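PDB 2Z8S: rhamnogalacturonan endolyase YesW from Bacillus subtilis, which cleaves the backbone of rhamnogalacturonan I, and other pectic polymers, by elimination during breakdown of plant cell walls, requiring calcium or manganese. Local coordinates for residues A[291-296]-A[307-312]; A[317-322]-A[355-360]; A[470-475]-A[484-489]. All blocks are in the same frame, centred on the assembly; numbering follows the deposited sequence.

Contact 1 of 3, residues A[291-296]-A[307-312]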
ATOM      1  N   LYS A 291     -12.322  12.126 -18.307  1.00 19.77           N
ATOM      2  CA  LYS A 291     -10.977  12.652 -18.462  1.00 19.83           C
ATOM      3  C   LYS A 291     -10.052  12.037 -17.419  1.00 19.92           C
ATOM      4  O   LYS A 291     -10.374  11.989 -16.226  1.00 19.84           O
ATOM      5  CB  LYS A 291     -10.954  14.170 -18.342  1.00 19.69           C
ATOM      6  CG  LYS A 291      -9.678  14.756 -18.890  1.00 19.72           C
ATOM      7  CD  LYS A 291      -9.516  16.180 -18.461  1.00 20.09           C
ATOM      8  CE  LYS A 291      -8.242  16.752 -19.005  1.00 20.21           C
ATOM      9  NZ  LYS A 291      -8.052  18.103 -18.441  1.00 21.28           N
ATOM     10  N   THR A 292      -8.901  11.576 -17.889  1.00 19.92           N
ATOM     11  CA  THR A 292      -7.955  10.858 -17.060  1.00 19.97           C
ATOM     12  C   THR A 292      -6.537  11.339 -17.339  1.00 20.12           C
ATOM     13  O   THR A 292      -6.073  11.340 -18.484  1.00 19.90           O
ATOM     14  CB  THR A 292      -8.029   9.353 -17.340  1.00 19.96           C
ATOM     15  OG1 THR A 292      -9.312   8.853 -16.946  1.00 19.90           O
ATOM     16  CG2 THR A 292      -6.950   8.627 -16.586  1.00 19.91           C
ATOM     17  N   MET A 293      -5.843  11.741 -16.287  1.00 20.30           N
ATOM     18  CA  MET A 293      -4.481  12.205 -16.441  1.00 20.51           C
ATOM     19  C   MET A 293      -3.510  11.532 -15.484  1.00 20.96           C
ATOM     20  O   MET A 293      -3.790  11.375 -14.300  1.00 20.87           O
ATOM     21  CB  MET A 293      -4.422  13.719 -16.301  1.00 20.52           C
ATOM     22  CG  MET A 293      -5.111  14.457 -17.429  1.00 20.01           C
ATOM     23  SD  MET A 293      -4.990  16.227 -17.234  1.00 20.03           S
ATOM     24  CE  MET A 293      -3.320  16.558 -17.806  1.00 20.18           C
ATOM     25  N   LEU A 294      -2.375  11.111 -16.023  1.00 21.35           N
ATOM     26  CA  LEU A 294      -1.311  10.562 -15.211  1.00 22.02           C
ATOM     27  C   LEU A 294      -0.083  11.371 -15.513  1.00 22.48           C
ATOM     28  O   LEU A 294       0.349  11.418 -16.655  1.00 22.91           O
ATOM     29  CB  LEU A 294      -1.019   9.099 -15.564  1.00 21.83           C
ATOM     30  CG  LEU A 294      -1.992   7.976 -15.222  1.00 21.21           C
ATOM     31  CD1 LEU A 294      -2.933   7.765 -16.362  1.00 21.04           C
ATOM     32  CD2 LEU A 294      -1.231   6.707 -14.944  1.00 20.40           C
ATOM     33  N   VAL A 295       0.472  12.013 -14.498  1.00 22.84           N
ATOM     34  CA  VAL A 295       1.759  12.647 -14.651  1.00 23.44           C
ATOM     35  C   VAL A 295       2.791  12.022 -13.712  1.00 23.65           C
ATOM     36  O   VAL A 295       2.503  11.719 -12.555  1.00 23.43           O
ATOM     37  CB  VAL A 295       1.672  14.176 -14.506  1.00 23.55           C
ATOM     38  CG1 VAL A 295       1.011  14.534 -13.229  1.00 24.62           C
ATOM     39  CG2 VAL A 295       3.051  14.824 -14.571  1.00 23.86           C
ATOM     40  N   ALA A 296       3.986  11.825 -14.262  1.00 23.96           N
ATOM     41  CA  ALA A 296       5.106  11.199 -13.587  1.00 23.96           C
ATOM     42  C   ALA A 296       6.130  12.232 -13.165  1.00 24.17           C
ATOM     43  O   ALA A 296       6.424  13.159 -13.918  1.00 24.39           O
ATOM     44  CB  ALA A 296       5.746  10.213 -14.505  1.00 24.05           C
ATOM     45  N   LEU A 307       8.156  14.150 -15.562  1.00 27.50           N
ATOM     46  CA  LEU A 307       8.722  13.181 -16.507  1.00 27.51           C
ATOM     47  C   LEU A 307       7.895  13.048 -17.766  1.00 27.55           C
ATOM     48  O   LEU A 307       8.435  12.986 -18.863  1.00 27.82           O
ATOM     49  CB  LEU A 307       8.872  11.794 -15.877  1.00 27.46           C
ATOM     50  CG  LEU A 307       9.940  11.483 -14.826  1.00 27.76           C
ATOM     51  CD1 LEU A 307      10.192   9.978 -14.820  1.00 26.85           C
ATOM     52  CD2 LEU A 307      11.248  12.255 -15.050  1.00 28.14           C
ATOM     53  N   TRP A 308       6.584  12.953 -17.592  1.00 27.51           N
ATOM     54  CA  TRP A 308       5.651  12.920 -18.704  1.00 27.39           C
ATOM     55  C   TRP A 308       4.234  13.056 -18.190  1.00 27.30           C
ATOM     56  O   TRP A 308       3.962  12.865 -17.002  1.00 26.90           O
ATOM     57  CB  TRP A 308       5.783  11.635 -19.550  1.00 27.60           C
ATOM     58  CG  TRP A 308       5.844  10.329 -18.772  1.00 27.80           C
ATOM     59  CD1 TRP A 308       6.950   9.555 -18.568  1.00 28.08           C
ATOM     60  CD2 TRP A 308       4.757   9.648 -18.122  1.00 27.69           C
ATOM     61  NE1 TRP A 308       6.625   8.440 -17.830  1.00 28.23           N
ATOM     62  CE2 TRP A 308       5.288   8.473 -17.539  1.00 27.57           C
ATOM     63  CE3 TRP A 308       3.391   9.918 -17.968  1.00 28.03           C
ATOM     64  CZ2 TRP A 308       4.501   7.568 -16.817  1.00 27.54           C
ATOM     65  CZ3 TRP A 308       2.605   9.015 -17.242  1.00 27.96           C
ATOM     66  CH2 TRP A 308       3.166   7.855 -16.681  1.00 27.58           C
ATOM     67  N   THR A 309       3.334  13.376 -19.105  1.00 27.17           N
ATOM     68  CA  THR A 309       1.928  13.389 -18.807  1.00 27.01           C
ATOM     69  C   THR A 309       1.239  12.496 -19.820  1.00 27.09           C
ATOM     70  O   THR A 309       1.594  12.494 -20.996  1.00 27.14           O
ATOM     71  CB  THR A 309       1.369  14.812 -18.880  1.00 27.01           C
ATOM     72  OG1 THR A 309       2.222  15.685 -18.139  1.00 27.15           O
ATOM     73  CG2 THR A 309      -0.010  14.876 -18.278  1.00 27.17           C
ATOM     74  N   LEU A 310       0.299  11.691 -19.344  1.00 27.12           N
ATOM     75  CA  LEU A 310      -0.667  11.065 -20.217  1.00 27.26           C
ATOM     76  C   LEU A 310      -1.988  11.766 -19.955  1.00 27.85           C
ATOM     77  O   LEU A 310      -2.353  12.036 -18.808  1.00 27.85           O
ATOM     78  CB  LEU A 310      -0.778   9.561 -19.981  1.00 27.04           C
ATOM     79  CG  LEU A 310      -1.954   8.841 -20.648  1.00 26.68           C
ATOM     80  CD1 LEU A 310      -2.036   9.138 -22.127  1.00 26.68           C
ATOM     81  CD2 LEU A 310      -1.878   7.344 -20.429  1.00 26.89           C
ATOM     82  N   ASP A 311      -2.678  12.078 -21.041  1.00 28.39           N
ATOM     83  CA  ASP A 311      -3.891  12.850 -21.008  1.00 28.86           C
ATOM     84  C   ASP A 311      -4.863  12.134 -21.923  1.00 29.51           C
ATOM     85  O   ASP A 311      -4.585  11.975 -23.109  1.00 29.83           O
ATOM     86  CB  ASP A 311      -3.592  14.251 -21.531  1.00 28.65           C
ATOM     87  CG  ASP A 311      -4.688  15.237 -21.222  1.00 28.62           C
ATOM     88  OD1 ASP A 311      -5.880  14.853 -21.253  1.00 28.84           O
ATOM     89  OD2 ASP A 311      -4.352  16.406 -20.954  1.00 27.48           O
ATOM     90  N   SER A 312      -5.984  11.675 -21.369  1.00 30.16           N
ATOM     91  CA  SER A 312      -6.982  10.933 -22.136  1.00 30.81           C
ATOM     92  C   SER A 312      -7.627  11.825 -23.188  1.00 31.54           C
ATOM     93  O   SER A 312      -7.938  11.377 -24.293  1.00 31.66           O
ATOM     94  CB  SER A 312      -8.058  10.382 -21.205  1.00 30.75           C
ATOM     95  OG  SER A 312      -8.772  11.434 -20.579  1.00 30.87           O
TER
HETATM   96  O   HOH W   1      -5.686  18.374 -19.668  1.00 29.51           O
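Residues 291-296 and 307-312 are the two arms of an antiparallel beta hairpin, the last two strands of a four-stranded antiparallel sheet with 303-311 at its edge, the kind of unit that forms a blade in a beta-propeller. Met293 faces Asp311 and Val295 faces Thr309 in non-hydrogen-bonded pairs, while Leu294 and Leu310 exchange two bonds, Leu294 N to Leu310 O at 2.9 Å and Leu310 N to Leu294 O at 2.7 Å. Beyond the last bridge Ser312 continues the pairing with its side chain. Its OG, set between the backbone N and the carbonyl carbon (chi1 64°), accepts from Thr292 N at 2.7 Å, and Ser312 N donates to Thr292 O.

The two faces differ in chemistry. On one, Ala296 CB sits over the indole of Trp308, 3.7 Å from the centroid of its six-membered ring, a CH-pi contact close to the ring normal. The same ring turns an edge to the neighbouring strand, bringing CZ3 within 3.3 Å of Leu294 O. On the other face, Met293 and Asp311 lie side by side; a bend at chi3 (79°) carries Met293 CE to 3.3 Å from Asp311 OD2. A water bridges this carboxylate oxygen and Lys291 NZ, lying 2.7 Å from each, so that the opposite charges are linked without direct contact. Asp311 OD1 is hydrogen-bonded to Ser313 OG instead, and Lys291 also makes a cation-pi contact with Trp257.

Strand 281-286 continues the sheet, bonding through Arg286 and Met284 to Met293 and Val295. The Leu294 and Trp308 face packs against strands 340-343 and 346-348 of the following sheet, and Trp308 NE1 is hydrogen-bonded to the backbone oxygen of His350, a calcium-binding residue.

Contact 2 of 3, residues A[317-322]-A[355-360]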
ATOM      1  N   ASN A 317      -5.506   9.364 -27.404  1.00 35.78           N
ATOM      2  CA  ASN A 317      -5.607   8.765 -26.080  1.00 35.20           C
ATOM      3  C   ASN A 317      -7.041   8.493 -25.636  1.00 34.80           C
ATOM      4  O   ASN A 317      -7.284   8.196 -24.461  1.00 34.68           O
ATOM      5  CB  ASN A 317      -4.910   9.656 -25.052  1.00 35.28           C
ATOM      6  CG  ASN A 317      -3.424   9.818 -25.326  1.00 35.46           C
ATOM      7  OD1 ASN A 317      -2.698   8.836 -25.499  1.00 35.88           O
ATOM      8  ND2 ASN A 317      -2.958  11.061 -25.346  1.00 35.10           N
ATOM      9  N   GLU A 318      -7.977   8.581 -26.582  1.00 34.27           N
ATOM     10  CA  GLU A 318      -9.417   8.454 -26.301  1.00 34.04           C
ATOM     11  C   GLU A 318      -9.772   7.231 -25.470  1.00 33.21           C
ATOM     12  O   GLU A 318     -10.608   7.311 -24.556  1.00 33.18           O
ATOM     13  CB  GLU A 318     -10.235   8.409 -27.600  1.00 34.40           C
ATOM     14  CG  GLU A 318     -10.454   9.758 -28.275  1.00 36.34           C
ATOM     15  CD  GLU A 318      -9.205  10.269 -28.980  1.00 39.04           C
ATOM     16  OE1 GLU A 318      -8.351   9.423 -29.358  1.00 39.76           O
ATOM     17  OE2 GLU A 318      -9.086  11.511 -29.151  1.00 39.21           O
ATOM     18  N   ALA A 319      -9.139   6.103 -25.801  1.00 32.09           N
ATOM     19  CA  ALA A 319      -9.448   4.825 -25.178  1.00 30.89           C
ATOM     20  C   ALA A 319      -9.169   4.859 -23.679  1.00 30.13           C
ATOM     21  O   ALA A 319      -9.862   4.211 -22.895  1.00 30.14           O
ATOM     22  CB  ALA A 319      -8.670   3.707 -25.850  1.00 30.78           C
ATOM     23  N   PHE A 320      -8.177   5.656 -23.292  1.00 29.04           N
ATOM     24  CA  PHE A 320      -7.674   5.687 -21.918  1.00 27.87           C
ATOM     25  C   PHE A 320      -8.475   6.605 -21.004  1.00 27.11           C
ATOM     26  O   PHE A 320      -7.961   7.143 -20.021  1.00 27.02           O
ATOM     27  CB  PHE A 320      -6.187   6.041 -21.939  1.00 27.73           C
ATOM     28  CG  PHE A 320      -5.436   5.291 -22.976  1.00 27.58           C
ATOM     29  CD1 PHE A 320      -5.359   3.905 -22.919  1.00 27.42           C
ATOM     30  CD2 PHE A 320      -4.860   5.953 -24.048  1.00 27.76           C
ATOM     31  CE1 PHE A 320      -4.699   3.198 -23.896  1.00 27.35           C
ATOM     32  CE2 PHE A 320      -4.190   5.253 -25.031  1.00 27.57           C
ATOM     33  CZ  PHE A 320      -4.114   3.873 -24.958  1.00 27.61           C
ATOM     34  N   ALA A 321      -9.750   6.769 -21.339  1.00 26.20           N
ATOM     35  CA  ALA A 321     -10.663   7.572 -20.545  1.00 25.10           C
ATOM     36  C   ALA A 321     -11.693   6.636 -19.956  1.00 24.28           C
ATOM     37  O   ALA A 321     -12.061   5.643 -20.582  1.00 23.94           O
ATOM     38  CB  ALA A 321     -11.333   8.633 -21.408  1.00 25.08           C
ATOM     39  N   GLY A 322     -12.148   6.950 -18.747  1.00 23.39           N
ATOM     40  CA  GLY A 322     -13.199   6.178 -18.105  1.00 22.10           C
ATOM     41  C   GLY A 322     -12.775   4.762 -17.792  1.00 21.28           C
ATOM     42  O   GLY A 322     -13.622   3.873 -17.690  1.00 21.43           O
ATOM     43  N   MET A 355      -0.862   1.677 -23.168  1.00 25.34           N
ATOM     44  CA  MET A 355      -0.553   0.413 -23.813  1.00 24.71           C
ATOM     45  C   MET A 355      -1.795  -0.212 -24.407  1.00 24.39           C
ATOM     46  O   MET A 355      -1.807  -0.608 -25.571  1.00 24.37           O
ATOM     47  CB  MET A 355       0.088  -0.527 -22.814  1.00 24.40           C
ATOM     48  CG  MET A 355       1.294   0.092 -22.174  1.00 24.18           C
ATOM     49  SD  MET A 355       1.857  -0.867 -20.776  1.00 24.62           S
ATOM     50  CE  MET A 355       1.974  -2.503 -21.503  1.00 23.57           C
ATOM     51  N   TYR A 356      -2.837  -0.300 -23.589  1.00 23.98           N
ATOM     52  CA  TYR A 356      -4.089  -0.895 -23.998  1.00 23.38           C
ATOM     53  C   TYR A 356      -5.188  -0.387 -23.109  1.00 23.21           C
ATOM     54  O   TYR A 356      -4.940   0.071 -21.992  1.00 23.54           O
ATOM     55  CB  TYR A 356      -4.029  -2.412 -23.891  1.00 23.29           C
ATOM     56  CG  TYR A 356      -3.784  -2.934 -22.482  1.00 23.47           C
ATOM     57  CD1 TYR A 356      -4.804  -2.952 -21.531  1.00 23.06           C
ATOM     58  CD2 TYR A 356      -2.536  -3.425 -22.110  1.00 23.11           C
ATOM     59  CE1 TYR A 356      -4.584  -3.430 -20.250  1.00 23.09           C
ATOM     60  CE2 TYR A 356      -2.312  -3.915 -20.831  1.00 23.30           C
ATOM     61  CZ  TYR A 356      -3.343  -3.921 -19.912  1.00 23.28           C
ATOM     62  OH  TYR A 356      -3.131  -4.403 -18.650  1.00 23.36           O
ATOM     63  N   SER A 357      -6.403  -0.463 -23.624  1.00 22.81           N
ATOM     64  CA  SER A 357      -7.587  -0.341 -22.808  1.00 22.38           C
ATOM     65  C   SER A 357      -8.437  -1.556 -23.097  1.00 21.78           C
ATOM     66  O   SER A 357      -8.668  -1.886 -24.252  1.00 21.43           O
ATOM     67  CB  SER A 357      -8.358   0.919 -23.155  1.00 22.46           C
ATOM     68  OG  SER A 357      -9.625   0.875 -22.537  1.00 23.01           O
ATOM     69  N   THR A 358      -8.878  -2.234 -22.044  1.00 21.44           N
ATOM     70  CA  THR A 358      -9.841  -3.321 -22.187  1.00 21.22           C
ATOM     71  C   THR A 358     -11.204  -2.749 -22.566  1.00 20.83           C
ATOM     72  O   THR A 358     -12.082  -3.484 -23.015  1.00 20.67           O
ATOM     73  CB  THR A 358      -9.972  -4.176 -20.906  1.00 21.13           C
ATOM     74  OG1 THR A 358     -10.625  -3.420 -19.873  1.00 22.06           O
ATOM     75  CG2 THR A 358      -8.607  -4.614 -20.422  1.00 21.31           C
ATOM     76  N   GLY A 359     -11.360  -1.437 -22.380  1.00 20.48           N
ATOM     77  CA  GLY A 359     -12.612  -0.737 -22.664  1.00 20.24           C
ATOM     78  C   GLY A 359     -13.722  -1.063 -21.673  1.00 20.13           C
ATOM     79  O   GLY A 359     -14.829  -0.520 -21.767  1.00 20.22           O
ATOM     80  N   LEU A 360     -13.416  -1.945 -20.721  1.00 19.45           N
ATOM     81  CA  LEU A 360     -14.365  -2.389 -19.711  1.00 18.86           C
ATOM     82  C   LEU A 360     -14.608  -1.357 -18.598  1.00 18.72           C
ATOM     83  O   LEU A 360     -15.497  -1.534 -17.759  1.00 18.97           O
ATOM     84  CB  LEU A 360     -13.908  -3.726 -19.124  1.00 18.88           C
ATOM     85  CG  LEU A 360     -13.724  -4.879 -20.111  1.00 18.23           C
ATOM     86  CD1 LEU A 360     -13.082  -6.041 -19.415  1.00 16.61           C
ATOM     87  CD2 LEU A 360     -15.049  -5.292 -20.734  1.00 17.73           C
TER
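The Phe320 ring presents its rim to strand 355-357, with the carbonyl group of Tyr356 near the ring plane: CE1 lies 3.7 Å from Tyr356 O. Asn317 CB of its own turn is also at the edge in plane, whereas the backbone N atoms of Met355 and Ser357 approach the ring obliquely. The ring thus meets mainly the backbone of the strand. The bond from CA to CB of Phe320 does not point at the strand, but CG, anti to the carbonyl carbon (chi1 -45°), brings the ring closer to it.

Next to the ring, Ala319 and Ser357 point at each other, and their CB atoms meet at 3.9 Å. Ser357 OG lies 3.4 Å from Ala319 O, at most a weak hydrogen bond, since the hydroxyl proton has another acceptor within reach. More definite is the bond this hydroxyl accepts from Gly359 N, 2.9 Å from Ser357 OG, which makes an ST turn. A second, overlapping ST turn follows, Leu360 N donating to Thr358 OG1 at 3.3 Å. The opposing segment is held compact by its own bond, Phe320 N to Asn317 O at 2.9 Å.

The contact lies at the surface, where the loop between strands 303-311 and 329-331 leans on strand 354-357, at one edge of the next sheet. Met355 and Tyr356 turn away from that loop: Met355 packs beside Glu340 and Asp349, two calcium ligands, and Tyr356 OH hydrogen-bonds to Arg396 of strand 393-397 and to the backbone O of Ala398 just after it. Strand 346-348 pairs with strand 354-357 through Ala347 and supplies Met346 to the Phe320 ring.

Contact 3 of 3, residues A[470-475]-A[484-489]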
ATOM      1  N   ASN A 470     -11.336  -5.640  11.264  1.00 15.74           N
ATOM      2  CA  ASN A 470     -10.269  -5.948  12.193  1.00 15.83           C
ATOM      3  C   ASN A 470     -10.029  -7.449  12.185  1.00 16.28           C
ATOM      4  O   ASN A 470      -9.578  -8.031  13.175  1.00 16.48           O
ATOM      5  CB  ASN A 470     -10.596  -5.429  13.602  1.00 16.10           C
ATOM      6  CG  ASN A 470     -11.885  -6.024  14.184  1.00 16.21           C
ATOM      7  OD1 ASN A 470     -12.790  -6.440  13.456  1.00 16.30           O
ATOM      8  ND2 ASN A 470     -11.967  -6.054  15.507  1.00 15.44           N
ATOM      9  N   ARG A 471     -10.328  -8.071  11.051  1.00 16.51           N
ATOM     10  CA  ARG A 471     -10.264  -9.513  10.937  1.00 17.23           C
ATOM     11  C   ARG A 471      -9.280  -9.972   9.885  1.00 17.23           C
ATOM     12  O   ARG A 471      -9.137  -9.356   8.827  1.00 16.76           O
ATOM     13  CB  ARG A 471     -11.635 -10.103  10.603  1.00 17.04           C
ATOM     14  CG  ARG A 471     -12.740  -9.803  11.613  1.00 18.32           C
ATOM     15  CD  ARG A 471     -14.034 -10.516  11.237  1.00 18.78           C
ATOM     16  NE  ARG A 471     -14.177 -10.693   9.786  1.00 22.42           N
ATOM     17  CZ  ARG A 471     -14.688  -9.787   8.949  1.00 22.91           C
ATOM     18  NH1 ARG A 471     -15.111  -8.609   9.412  1.00 22.39           N
ATOM     19  NH2 ARG A 471     -14.766 -10.061   7.643  1.00 22.83           N
ATOM     20  N   ILE A 472      -8.607 -11.070  10.203  1.00 17.41           N
ATOM     21  CA  ILE A 472      -7.885 -11.840   9.221  1.00 17.66           C
ATOM     22  C   ILE A 472      -8.564 -13.197   9.156  1.00 18.02           C
ATOM     23  O   ILE A 472      -8.735 -13.865  10.172  1.00 18.30           O
ATOM     24  CB  ILE A 472      -6.397 -11.988   9.586  1.00 17.68           C
ATOM     25  CG1 ILE A 472      -5.699 -10.623   9.510  1.00 17.37           C
ATOM     26  CG2 ILE A 472      -5.734 -12.995   8.661  1.00 17.08           C
ATOM     27  CD1 ILE A 472      -4.452 -10.524  10.324  1.00 16.38           C
ATOM     28  N   ASP A 473      -8.982 -13.582   7.961  1.00 18.43           N
ATOM     29  CA  ASP A 473      -9.652 -14.851   7.768  1.00 18.87           C
ATOM     30  C   ASP A 473      -8.821 -15.762   6.875  1.00 19.76           C
ATOM     31  O   ASP A 473      -7.942 -15.308   6.137  1.00 19.85           O
ATOM     32  CB  ASP A 473     -11.050 -14.653   7.169  1.00 18.64           C
ATOM     33  CG  ASP A 473     -11.988 -13.861   8.078  1.00 17.43           C
ATOM     34  OD1 ASP A 473     -11.966 -14.063   9.311  1.00 15.71           O
ATOM     35  OD2 ASP A 473     -12.760 -13.033   7.544  1.00 16.53           O
ATOM     36  N   LYS A 474      -9.099 -17.056   6.960  1.00 20.67           N
ATOM     37  CA  LYS A 474      -8.438 -18.046   6.127  1.00 21.42           C
ATOM     38  C   LYS A 474      -9.520 -18.794   5.357  1.00 22.15           C
ATOM     39  O   LYS A 474     -10.574 -19.119   5.903  1.00 22.13           O
ATOM     40  CB  LYS A 474      -7.628 -18.997   7.004  1.00 21.17           C
ATOM     41  CG  LYS A 474      -7.165 -20.270   6.328  1.00 20.96           C
ATOM     42  CD  LYS A 474      -5.814 -20.095   5.686  1.00 20.51           C
ATOM     43  CE  LYS A 474      -5.103 -21.424   5.563  1.00 19.82           C
ATOM     44  NZ  LYS A 474      -3.705 -21.190   5.148  1.00 20.54           N
ATOM     45  N   TRP A 475      -9.263 -19.048   4.082  1.00 22.99           N
ATOM     46  CA  TRP A 475     -10.207 -19.773   3.256  1.00 23.93           C
ATOM     47  C   TRP A 475      -9.994 -21.275   3.372  1.00 24.75           C
ATOM     48  O   TRP A 475      -8.908 -21.784   3.078  1.00 24.43           O
ATOM     49  CB  TRP A 475     -10.073 -19.327   1.806  1.00 23.85           C
ATOM     50  CG  TRP A 475     -10.929 -20.053   0.855  1.00 23.47           C
ATOM     51  CD1 TRP A 475     -10.517 -20.877  -0.141  1.00 23.65           C
ATOM     52  CD2 TRP A 475     -12.356 -20.012   0.783  1.00 23.78           C
ATOM     53  NE1 TRP A 475     -11.600 -21.355  -0.846  1.00 23.31           N
ATOM     54  CE2 TRP A 475     -12.744 -20.844  -0.295  1.00 23.68           C
ATOM     55  CE3 TRP A 475     -13.348 -19.353   1.522  1.00 23.75           C
ATOM     56  CZ2 TRP A 475     -14.081 -21.035  -0.655  1.00 23.50           C
ATOM     57  CZ3 TRP A 475     -14.677 -19.547   1.168  1.00 23.92           C
ATOM     58  CH2 TRP A 475     -15.031 -20.377   0.080  1.00 23.75           C
ATOM     59  N   ASN A 484     -12.184 -17.560  10.633  1.00 26.72           N
ATOM     60  CA  ASN A 484     -11.444 -16.476  11.253  1.00 26.34           C
ATOM     61  C   ASN A 484     -10.131 -16.920  11.889  1.00 26.10           C
ATOM     62  O   ASN A 484     -10.055 -17.954  12.554  1.00 25.81           O
ATOM     63  CB  ASN A 484     -12.293 -15.728  12.280  1.00 26.43           C
ATOM     64  CG  ASN A 484     -11.565 -14.528  12.856  1.00 26.89           C
ATOM     65  OD1 ASN A 484     -11.109 -13.653  12.111  1.00 28.14           O
ATOM     66  ND2 ASN A 484     -11.426 -14.490  14.177  1.00 26.22           N
ATOM     67  N   MET A 485      -9.096 -16.117  11.670  1.00 26.10           N
ATOM     68  CA  MET A 485      -7.789 -16.336  12.278  1.00 25.77           C
ATOM     69  C   MET A 485      -7.491 -15.288  13.337  1.00 25.30           C
ATOM     70  O   MET A 485      -6.907 -15.588  14.385  1.00 25.32           O
ATOM     71  CB  MET A 485      -6.715 -16.323  11.214  1.00 25.61           C
ATOM     72  CG  MET A 485      -6.648 -17.600  10.430  1.00 26.09           C
ATOM     73  SD  MET A 485      -5.025 -17.715   9.696  1.00 26.87           S
ATOM     74  CE  MET A 485      -4.572 -19.395  10.142  1.00 27.87           C
ATOM     75  N   LEU A 486      -7.895 -14.055  13.069  1.00 24.79           N
ATOM     76  CA  LEU A 486      -7.709 -13.000  14.038  1.00 24.40           C
ATOM     77  C   LEU A 486      -8.824 -11.987  13.977  1.00 24.19           C
ATOM     78  O   LEU A 486      -9.216 -11.547  12.888  1.00 24.23           O
ATOM     79  CB  LEU A 486      -6.376 -12.297  13.819  1.00 24.38           C
ATOM     80  CG  LEU A 486      -6.088 -11.094  14.719  1.00 24.83           C
ATOM     81  CD1 LEU A 486      -5.441 -11.517  16.054  1.00 24.15           C
ATOM     82  CD2 LEU A 486      -5.195 -10.114  13.958  1.00 25.76           C
ATOM     83  N   THR A 487      -9.331 -11.646  15.160  1.00 23.39           N
ATOM     84  CA  THR A 487     -10.148 -10.467  15.363  1.00 23.05           C
ATOM     85  C   THR A 487      -9.394  -9.562  16.323  1.00 22.65           C
ATOM     86  O   THR A 487      -9.218  -9.897  17.496  1.00 22.63           O
ATOM     87  CB  THR A 487     -11.532 -10.826  15.925  1.00 23.17           C
ATOM     88  OG1 THR A 487     -12.190 -11.714  15.013  1.00 23.85           O
ATOM     89  CG2 THR A 487     -12.381  -9.572  16.102  1.00 22.91           C
ATOM     90  N   ALA A 488      -8.931  -8.426  15.813  1.00 22.21           N
ATOM     91  CA  ALA A 488      -8.150  -7.498  16.615  1.00 21.99           C
ATOM     92  C   ALA A 488      -9.070  -6.637  17.466  1.00 22.05           C
ATOM     93  O   ALA A 488      -9.570  -5.607  17.014  1.00 22.24           O
ATOM     94  CB  ALA A 488      -7.267  -6.646  15.729  1.00 21.75           C
ATOM     95  N   SER A 489      -9.304  -7.066  18.699  1.00 22.14           N
ATOM     96  CA  SER A 489     -10.283  -6.397  19.542  1.00 22.26           C
ATOM     97  C   SER A 489      -9.781  -5.111  20.174  1.00 22.31           C
ATOM     98  O   SER A 489      -8.735  -5.088  20.830  1.00 22.59           O
ATOM     99  CB  SER A 489     -10.825  -7.339  20.603  1.00 22.27           C
ATOM    100  OG  SER A 489     -12.037  -7.898  20.141  1.00 23.02           O
TER
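Strands 471-475 and 484-487 run antiparallel, their axes at 176°, and a classic beta bulge breaks the register where Met485 and Leu486 both face Ile472. Ile472 O is the pivot, accepting from Met485 N at 2.7 Å and from Leu486 N at 3.0 Å, both in its carbonyl plane. Ile472 N returns a bond to Leu486 O, which restores ordinary pairing toward Arg471 and Thr487.

Just before strand 471-475 begins, Asn470 ties the segments twice. Its backbone O takes a bond from Ala488 N at 2.7 Å, and its ND2 donates to Ala488 O at 2.9 Å. The second bond comes from above the carbonyl plane rather than along a lone pair, although Ala488 O lies near the plane of the amide itself. The first torsion, 59°, tucks CG between the backbone N and the carbonyl carbon and so brings ND2 to Ala488 O.

Ile472 and Leu486 share an apolar face, where Ile472 CD1 meets Leu486 CD2 at 3.7 Å; Val515 and Trp517 of strand 514-519 adjoin it. The extra residue of the bulge, Met485, packs its CB near Ile472 CG2 and also touches Lys474, its CG 3.8 Å from Lys474 CB. On the other face Arg471 lies alongside Thr487, and its chain bends at chi3 to set NE 3.5 Å from Asp473 OD2 in a salt bridge within the strand.

Lys474 ends among carboxylates: NZ forms salt bridges with Asp459 and Asp461, both calcium-binding residues, and is hydrogen-bonded to Glu465. Its charge probably offsets part of the negative charge gathered round that ion. The hairpin therefore combines a backbone-held bulge and an apolar patch with a lysine in the second shell of a calcium site.

In the fold
Contacts 1 and 3 are the same solution used in two distant blades, about 39 Å apart between centres: each pairs the last two strands of a four-stranded sheet and is partly buried. Contact 1 keeps regular register through its middle pairs and places an indole over an alanine on one face, whereas contact 3 is bulged and sends a lysine toward a calcium site. Contact 2 is a surface contact with no strand pairing, made by a ring edge, a small apolar touch and one weak polar approach. It adjoins contact 1: Asn317 ND2 lies 2.9 Å from Asp311 O, and Phe320 O packs against Thr292, so the 317-322 loop touches both hairpin arms and the next sheet.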